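Side-chain contacts in metazoan TIR-STING fusion (Crassostrea gigas, PDB 6WT6), which joins a TIR domain to a STING-family ligand-binding domain in a single chain and is found as a two-chain assembly: residues Gly173-Gly178 and His284-Met289; Gly182-Tyr187 and Arg315-Asp320. All coordinates share one frame; numbering follows the deposited sequence.

Contact 1 (Gly173-Gly178 and His284-Met289)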
ATOM      1  N   GLY A 173       4.719  -6.091   3.320  1.00 40.75           N
ATOM      2  CA  GLY A 173       3.630  -6.571   2.494  1.00 38.08           C
ATOM      3  C   GLY A 173       3.625  -5.882   1.141  1.00 39.87           C
ATOM      4  O   GLY A 173       4.550  -5.157   0.773  1.00 47.71           O
ATOM      5  N   ASN A 174       2.553  -6.116   0.388  1.00 33.40           N
ATOM      6  CA  ASN A 174       2.443  -5.501  -0.928  1.00 33.03           C
ATOM      7  C   ASN A 174       2.242  -3.996  -0.789  1.00 31.70           C
ATOM      8  O   ASN A 174       1.383  -3.536  -0.030  1.00 31.90           O
ATOM      9  CB  ASN A 174       1.294  -6.126  -1.725  1.00 36.26           C
ATOM     10  CG  ASN A 174       1.351  -5.770  -3.210  1.00 44.27           C
ATOM     11  OD1 ASN A 174       2.380  -5.319  -3.715  1.00 48.76           O
ATOM     12  ND2 ASN A 174       0.242  -5.976  -3.912  1.00 43.34           N
ATOM     13  N   LEU A 175       3.055  -3.228  -1.515  1.00 27.88           N
ATOM     14  CA  LEU A 175       3.019  -1.772  -1.493  1.00 21.54           C
ATOM     15  C   LEU A 175       2.192  -1.175  -2.625  1.00 18.72           C
ATOM     16  O   LEU A 175       1.875   0.021  -2.574  1.00 23.96           O
ATOM     17  CB  LEU A 175       4.451  -1.204  -1.570  1.00 18.44           C
ATOM     18  CG  LEU A 175       5.445  -1.614  -0.481  1.00 18.76           C
ATOM     19  CD1 LEU A 175       6.877  -1.290  -0.892  1.00 15.58           C
ATOM     20  CD2 LEU A 175       5.098  -0.918   0.829  1.00 20.84           C
ATOM     21  N   ALA A 176       1.823  -1.981  -3.627  1.00 16.12           N
ATOM     22  CA  ALA A 176       1.242  -1.451  -4.858  1.00 18.47           C
ATOM     23  C   ALA A 176       0.008  -0.596  -4.591  1.00 19.45           C
ATOM     24  O   ALA A 176      -0.075   0.554  -5.038  1.00 23.68           O
ATOM     25  CB  ALA A 176       0.899  -2.602  -5.808  1.00 13.86           C
ATOM     26  N   HIS A 177      -0.963  -1.140  -3.854  1.00 16.24           N
ATOM     27  CA  HIS A 177      -2.262  -0.481  -3.760  1.00 21.76           C
ATOM     28  C   HIS A 177      -2.188   0.799  -2.939  1.00 19.02           C
ATOM     29  O   HIS A 177      -2.804   1.808  -3.301  1.00 23.93           O
ATOM     30  CB  HIS A 177      -3.296  -1.448  -3.185  1.00 27.99           C
ATOM     31  CG  HIS A 177      -3.725  -2.501  -4.157  1.00 35.42           C
ATOM     32  ND1 HIS A 177      -4.920  -2.440  -4.842  1.00 39.13           N
ATOM     33  CD2 HIS A 177      -3.100  -3.624  -4.586  1.00 37.07           C
ATOM     34  CE1 HIS A 177      -5.020  -3.491  -5.636  1.00 39.59           C
ATOM     35  NE2 HIS A 177      -3.929  -4.224  -5.502  1.00 37.68           N
ATOM     36  N   GLY A 178      -1.443   0.783  -1.835  1.00 13.53           N
ATOM     37  CA  GLY A 178      -1.280   2.001  -1.060  1.00 15.02           C
ATOM     38  C   GLY A 178      -0.579   3.091  -1.846  1.00 21.35           C
ATOM     39  O   GLY A 178      -1.017   4.243  -1.862  1.00 24.52           O
ATOM     40  N   HIS A 284      10.602   6.382  -5.016  1.00 21.11           N
ATOM     41  CA  HIS A 284      11.852   6.563  -4.283  1.00 23.29           C
ATOM     42  C   HIS A 284      11.814   5.871  -2.928  1.00 26.70           C
ATOM     43  O   HIS A 284      12.867   5.518  -2.380  1.00 31.10           O
ATOM     44  CB  HIS A 284      12.146   8.052  -4.106  1.00 23.43           C
ATOM     45  CG  HIS A 284      13.558   8.344  -3.703  1.00 24.13           C
ATOM     46  ND1 HIS A 284      14.601   8.339  -4.604  1.00 25.60           N
ATOM     47  CD2 HIS A 284      14.101   8.639  -2.498  1.00 26.10           C
ATOM     48  CE1 HIS A 284      15.725   8.625  -3.972  1.00 27.44           C
ATOM     49  NE2 HIS A 284      15.451   8.809  -2.693  1.00 26.95           N
ATOM     50  N   THR A 285      10.614   5.678  -2.377  1.00 25.31           N
ATOM     51  CA  THR A 285      10.465   4.973  -1.110  1.00 20.82           C
ATOM     52  C   THR A 285      11.011   3.554  -1.200  1.00 18.43           C
ATOM     53  O   THR A 285      11.656   3.071  -0.262  1.00 19.09           O
ATOM     54  CB  THR A 285       8.988   4.966  -0.703  1.00 21.52           C
ATOM     55  OG1 THR A 285       8.595   6.295  -0.346  1.00 20.94           O
ATOM     56  CG2 THR A 285       8.741   4.029   0.474  1.00 23.66           C
ATOM     57  N   MET A 286      10.776   2.874  -2.327  1.00 13.68           N
ATOM     58  CA  MET A 286      11.289   1.517  -2.489  1.00 17.83           C
ATOM     59  C   MET A 286      12.814   1.501  -2.552  1.00 19.43           C
ATOM     60  O   MET A 286      13.448   0.569  -2.046  1.00 19.32           O
ATOM     61  CB  MET A 286      10.680   0.871  -3.734  1.00 20.42           C
ATOM     62  CG  MET A 286       9.228   0.432  -3.541  1.00 23.93           C
ATOM     63  SD  MET A 286       8.419  -0.133  -5.053  1.00 24.53           S
ATOM     64  CE  MET A 286       8.183   1.411  -5.926  1.00 17.10           C
ATOM     65  N   PHE A 287      13.424   2.518  -3.166  1.00 17.57           N
ATOM     66  CA  PHE A 287      14.878   2.629  -3.126  1.00 20.04           C
ATOM     67  C   PHE A 287      15.374   2.813  -1.701  1.00 21.31           C
ATOM     68  O   PHE A 287      16.355   2.183  -1.291  1.00 25.78           O
ATOM     69  CB  PHE A 287      15.355   3.787  -4.004  1.00 21.60           C
ATOM     70  CG  PHE A 287      16.788   4.166  -3.770  1.00 20.01           C
ATOM     71  CD1 PHE A 287      17.810   3.331  -4.185  1.00 16.57           C
ATOM     72  CD2 PHE A 287      17.114   5.354  -3.131  1.00 22.40           C
ATOM     73  CE1 PHE A 287      19.130   3.672  -3.970  1.00 20.80           C
ATOM     74  CE2 PHE A 287      18.438   5.701  -2.914  1.00 21.61           C
ATOM     75  CZ  PHE A 287      19.446   4.862  -3.337  1.00 21.35           C
ATOM     76  N   GLU A 288      14.702   3.665  -0.924  1.00 24.80           N
ATOM     77  CA  GLU A 288      15.117   3.872   0.458  1.00 24.43           C
ATOM     78  C   GLU A 288      14.939   2.604   1.286  1.00 20.55           C
ATOM     79  O   GLU A 288      15.796   2.274   2.114  1.00 25.02           O
ATOM     80  CB  GLU A 288      14.346   5.045   1.066  1.00 24.23           C
ATOM     81  CG  GLU A 288      15.016   6.390   0.803  1.00 32.63           C
ATOM     82  CD  GLU A 288      14.079   7.571   0.946  1.00 46.60           C
ATOM     83  OE1 GLU A 288      12.843   7.379   0.875  1.00 48.50           O
ATOM     84  OE2 GLU A 288      14.581   8.701   1.125  1.00 51.49           O
ATOM     85  N   MET A 289      13.853   1.863   1.053  1.00 22.43           N
ATOM     86  CA  MET A 289      13.619   0.622   1.789  1.00 23.62           C
ATOM     87  C   MET A 289      14.682  -0.423   1.467  1.00 28.06           C
ATOM     88  O   MET A 289      15.152  -1.135   2.363  1.00 32.52           O
ATOM     89  CB  MET A 289      12.220   0.080   1.475  1.00 19.56           C
ATOM     90  CG  MET A 289      11.071   0.944   1.994  1.00 19.47           C
ATOM     91  SD  MET A 289       9.441   0.366   1.459  1.00 24.52           S
ATOM     92  CE  MET A 289       9.307  -1.174   2.355  1.00 19.37           C
TER
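No flat group lies in the interface where Leu-175 meets Met-286 and Met-289. The nearby His-284 ring points elsewhere and has Glu-288 OE2 at its edge, in the ring plane, one helical turn further on. The contact is a small apolar one, made by one methyl branch of Leu-175. That branch, CD1, is 3.9 Å from Met-286 CG and also 3.9 Å from Met-289 SD. Leu-175 and Met-286 run past each other in opposite directions, so the methyl meets the middle of the Met-286 chain. Leu-175 and Met-289 instead meet tip to tip. Met-289 bends at its third torsion (chi3 68°), and this bend keeps its end methyl close as well, with CE 4.1 Å from Leu-175 CD1. Met-286 bends the other way (chi3 -73°) and carries its own CE away from the leucine. Tyr-185 of the second subunit packs on Met-289. No hydrogen bond crosses between the segments. Leu-175 lies in the turn that leads into the long helix ending at 204. Asn-174, ahead of this turn, makes a capping bond: its OD1 accepts a weak, nearly straight bond from Ala-176 N at 3.4 Å. Gly-173 O and Leu-175 N are both hydrogen-bonded to the side-chain amide of Gln-305. The contact sets this turn against helix 284-291. Phe-179 of helix 176-204 touches Met-286, and helix 299-319 borders Asn-174 and Ala-176.

Contact 2 (Gly182-Tyr187 and Arg315-Asp320)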
ATOM      1  N   GLY A 182      -2.868   6.185  -3.274  1.00 25.96           N
ATOM      2  CA  GLY A 182      -2.418   7.429  -2.668  1.00 24.53           C
ATOM      3  C   GLY A 182      -1.868   8.417  -3.682  1.00 24.95           C
ATOM      4  O   GLY A 182      -2.059   9.629  -3.549  1.00 29.34           O
ATOM      5  N   TYR A 183      -1.174   7.915  -4.704  1.00 24.22           N
ATOM      6  CA  TYR A 183      -0.654   8.786  -5.755  1.00 22.06           C
ATOM      7  C   TYR A 183      -1.777   9.279  -6.656  1.00 20.26           C
ATOM      8  O   TYR A 183      -1.754  10.429  -7.111  1.00 20.85           O
ATOM      9  CB  TYR A 183       0.418   8.034  -6.551  1.00 18.13           C
ATOM     10  CG  TYR A 183       1.166   8.827  -7.607  1.00 19.06           C
ATOM     11  CD1 TYR A 183       1.715  10.073  -7.325  1.00 20.21           C
ATOM     12  CD2 TYR A 183       1.374   8.294  -8.874  1.00 20.61           C
ATOM     13  CE1 TYR A 183       2.421  10.781  -8.291  1.00 20.06           C
ATOM     14  CE2 TYR A 183       2.076   8.987  -9.840  1.00 20.94           C
ATOM     15  CZ  TYR A 183       2.597  10.224  -9.549  1.00 22.30           C
ATOM     16  OH  TYR A 183       3.289  10.896 -10.530  1.00 22.34           O
ATOM     17  N   TYR A 184      -2.775   8.431  -6.901  1.00 19.57           N
ATOM     18  CA  TYR A 184      -3.964   8.797  -7.660  1.00 20.55           C
ATOM     19  C   TYR A 184      -4.748   9.905  -6.963  1.00 24.34           C
ATOM     20  O   TYR A 184      -4.742  11.051  -7.424  1.00 25.37           O
ATOM     21  CB  TYR A 184      -4.841   7.561  -7.871  1.00 18.40           C
ATOM     22  CG  TYR A 184      -6.128   7.803  -8.623  1.00 21.96           C
ATOM     23  CD1 TYR A 184      -6.118   8.145  -9.968  1.00 23.78           C
ATOM     24  CD2 TYR A 184      -7.356   7.662  -7.993  1.00 25.93           C
ATOM     25  CE1 TYR A 184      -7.295   8.355 -10.661  1.00 28.41           C
ATOM     26  CE2 TYR A 184      -8.541   7.868  -8.679  1.00 26.81           C
ATOM     27  CZ  TYR A 184      -8.505   8.214 -10.008  1.00 25.19           C
ATOM     28  OH  TYR A 184      -9.680   8.419 -10.690  1.00 21.44           O
ATOM     29  N   TYR A 185      -5.410   9.586  -5.844  1.00 25.19           N
ATOM     30  CA  TYR A 185      -6.294  10.561  -5.203  1.00 26.07           C
ATOM     31  C   TYR A 185      -5.547  11.735  -4.592  1.00 24.74           C
ATOM     32  O   TYR A 185      -6.140  12.806  -4.427  1.00 24.13           O
ATOM     33  CB  TYR A 185      -7.158   9.896  -4.122  1.00 22.86           C
ATOM     34  CG  TYR A 185      -8.397   9.234  -4.666  1.00 20.77           C
ATOM     35  CD1 TYR A 185      -9.433   9.991  -5.202  1.00 25.95           C
ATOM     36  CD2 TYR A 185      -8.528   7.856  -4.656  1.00 22.64           C
ATOM     37  CE1 TYR A 185     -10.569   9.387  -5.712  1.00 21.05           C
ATOM     38  CE2 TYR A 185      -9.657   7.247  -5.157  1.00 28.49           C
ATOM     39  CZ  TYR A 185     -10.670   8.018  -5.683  1.00 26.35           C
ATOM     40  OH  TYR A 185     -11.783   7.403  -6.183  1.00 36.39           O
ATOM     41  N   GLY A 186      -4.276  11.563  -4.245  1.00 23.28           N
ATOM     42  CA  GLY A 186      -3.536  12.668  -3.670  1.00 17.29           C
ATOM     43  C   GLY A 186      -2.932  13.623  -4.669  1.00 22.19           C
ATOM     44  O   GLY A 186      -2.469  14.695  -4.272  1.00 25.26           O
ATOM     45  N   TYR A 187      -2.941  13.283  -5.958  1.00 19.17           N
ATOM     46  CA  TYR A 187      -2.195  14.069  -6.936  1.00 22.55           C
ATOM     47  C   TYR A 187      -2.733  13.915  -8.355  1.00 21.83           C
ATOM     48  O   TYR A 187      -3.231  14.884  -8.938  1.00 26.30           O
ATOM     49  CB  TYR A 187      -0.709  13.675  -6.892  1.00 23.51           C
ATOM     50  CG  TYR A 187       0.178  14.462  -7.832  1.00 24.10           C
ATOM     51  CD1 TYR A 187       0.357  15.831  -7.666  1.00 28.74           C
ATOM     52  CD2 TYR A 187       0.849  13.839  -8.873  1.00 24.51           C
ATOM     53  CE1 TYR A 187       1.173  16.560  -8.524  1.00 26.46           C
ATOM     54  CE2 TYR A 187       1.674  14.559  -9.732  1.00 24.18           C
ATOM     55  CZ  TYR A 187       1.828  15.916  -9.554  1.00 24.43           C
ATOM     56  OH  TYR A 187       2.637  16.638 -10.402  1.00 28.34           O
ATOM     57  N   ARG A 315      -4.058   0.392 -14.069  1.00 23.79           N
ATOM     58  CA  ARG A 315      -5.447  -0.049 -14.017  1.00 27.94           C
ATOM     59  C   ARG A 315      -6.359   1.080 -13.552  1.00 30.58           C
ATOM     60  O   ARG A 315      -7.458   1.265 -14.088  1.00 34.03           O
ATOM     61  CB  ARG A 315      -5.594  -1.255 -13.088  1.00 32.73           C
ATOM     62  CG  ARG A 315      -4.752  -2.459 -13.460  1.00 43.89           C
ATOM     63  CD  ARG A 315      -5.585  -3.724 -13.429  1.00 51.73           C
ATOM     64  NE  ARG A 315      -4.766  -4.931 -13.400  1.00 55.77           N
ATOM     65  CZ  ARG A 315      -4.551  -5.654 -12.306  1.00 60.48           C
ATOM     66  NH1 ARG A 315      -5.099  -5.290 -11.155  1.00 65.86           N
ATOM     67  NH2 ARG A 315      -3.796  -6.742 -12.363  1.00 59.42           N
ATOM     68  N   ILE A 316      -5.917   1.846 -12.553  1.00 26.22           N
ATOM     69  CA  ILE A 316      -6.733   2.932 -12.023  1.00 21.28           C
ATOM     70  C   ILE A 316      -6.870   4.048 -13.050  1.00 25.80           C
ATOM     71  O   ILE A 316      -7.971   4.557 -13.292  1.00 37.53           O
ATOM     72  CB  ILE A 316      -6.131   3.449 -10.706  1.00 25.71           C
ATOM     73  CG1 ILE A 316      -6.091   2.331  -9.663  1.00 24.69           C
ATOM     74  CG2 ILE A 316      -6.913   4.645 -10.193  1.00 26.85           C
ATOM     75  CD1 ILE A 316      -5.278   2.682  -8.448  1.00 25.62           C
ATOM     76  N   LEU A 317      -5.756   4.445 -13.671  1.00 25.05           N
ATOM     77  CA  LEU A 317      -5.791   5.549 -14.624  1.00 25.24           C
ATOM     78  C   LEU A 317      -6.639   5.207 -15.844  1.00 31.94           C
ATOM     79  O   LEU A 317      -7.446   6.031 -16.295  1.00 36.15           O
ATOM     80  CB  LEU A 317      -4.369   5.931 -15.047  1.00 23.93           C
ATOM     81  CG  LEU A 317      -3.462   6.545 -13.972  1.00 26.86           C
ATOM     82  CD1 LEU A 317      -2.033   6.699 -14.479  1.00 29.68           C
ATOM     83  CD2 LEU A 317      -3.996   7.886 -13.487  1.00 27.35           C
ATOM     84  N   ASP A 318      -6.482   3.997 -16.390  1.00 33.02           N
ATOM     85  CA  ASP A 318      -7.264   3.617 -17.563  1.00 39.98           C
ATOM     86  C   ASP A 318      -8.726   3.354 -17.229  1.00 39.85           C
ATOM     87  O   ASP A 318      -9.569   3.383 -18.130  1.00 45.37           O
ATOM     88  CB  ASP A 318      -6.653   2.391 -18.241  1.00 42.03           C
ATOM     89  CG  ASP A 318      -5.374   2.718 -18.974  1.00 46.89           C
ATOM     90  OD1 ASP A 318      -5.161   3.908 -19.288  1.00 48.97           O
ATOM     91  OD2 ASP A 318      -4.579   1.792 -19.238  1.00 51.22           O
ATOM     92  N   THR A 319      -9.042   3.097 -15.961  1.00 39.24           N
ATOM     93  CA  THR A 319     -10.436   2.984 -15.546  1.00 42.82           C
ATOM     94  C   THR A 319     -11.123   4.346 -15.527  1.00 42.56           C
ATOM     95  O   THR A 319     -12.324   4.439 -15.807  1.00 48.30           O
ATOM     96  CB  THR A 319     -10.502   2.315 -14.168  1.00 48.23           C
ATOM     97  OG1 THR A 319     -10.367   0.896 -14.319  1.00 48.48           O
ATOM     98  CG2 THR A 319     -11.810   2.632 -13.443  1.00 53.24           C
ATOM     99  N   ASP A 320     -10.374   5.407 -15.230  1.00 36.30           N
ATOM    100  CA  ASP A 320     -10.934   6.743 -15.093  1.00 30.13           C
ATOM    101  C   ASP A 320     -10.883   7.449 -16.443  1.00 29.51           C
ATOM    102  O   ASP A 320      -9.783   7.743 -16.931  1.00 35.30           O
ATOM    103  CB  ASP A 320     -10.164   7.527 -14.041  1.00 26.05           C
ATOM    104  CG  ASP A 320     -10.787   8.865 -13.723  1.00 26.27           C
ATOM    105  OD1 ASP A 320     -11.715   9.288 -14.442  1.00 31.83           O
ATOM    106  OD2 ASP A 320     -10.345   9.496 -12.742  1.00 27.96           O
TER
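Tyr-184 carries most of this contact, with Ile-316 over one face of its ring and Asp-320 at the hydroxyl end. The methyl branch CG2 of Ile-316 sits 3.5 Å from the centroid of the Tyr-184 ring. It is only 8° off the ring normal, a well-centred CH-pi contact. The tyrosine ring swings across to the other helix because CG is anti to the backbone N (chi1 179°). Leu-317 adds a lesser touch at the ring edge, its CD2 being 4.1 Å from Tyr-184 CD1. At the far end Tyr-184 OH donates to Asp-320 OD2, which lies in the ring plane. The modelled separation of Tyr-184 OH and Asp-320 OD2, 2.4 Å, is very short, and its exact value is doubtful. The carboxylate is turned 72° from the ring. Asp-320 OD2 also forms a salt bridge with Lys-189, and OD1 accepts from Glu-322 N. Both carboxylate oxygens are therefore held, and the Lys-189 charge would be expected to favour the ionised acid. On the Tyr-184 side, the CD2 edge of the ring lies over the rim of one face of Tyr-185. Tyr-185 OH is hydrogen-bonded to Thr-295 of the second subunit, and Asp-318 OD2 to His-82 of the second subunit. The contact fastens the early part of helix 176-204 to the last turn of helix 299-319 and to Asp-320, the first residue to leave helical geometry after it.

Contact 1 and contact 2 have centres 16 Å apart, and both belong to the STING ligand-binding domain. They share helix 176-204: contact 1 lies around its beginning, contact 2 a little further on. Their partners, helix 284-291 and helix 299-319, follow each other in the chain. The order is 173-178, 182-187, 284-289, 315-320, so the two pairings cross along the sequence. One helix is thus joined to two successive later helices; strands 212-221, 238-243, 260-266 and 272-279 come between them in the sequence. Both contacts also touch the second subunit, which places this helical part of the domain at the interface of the two chains.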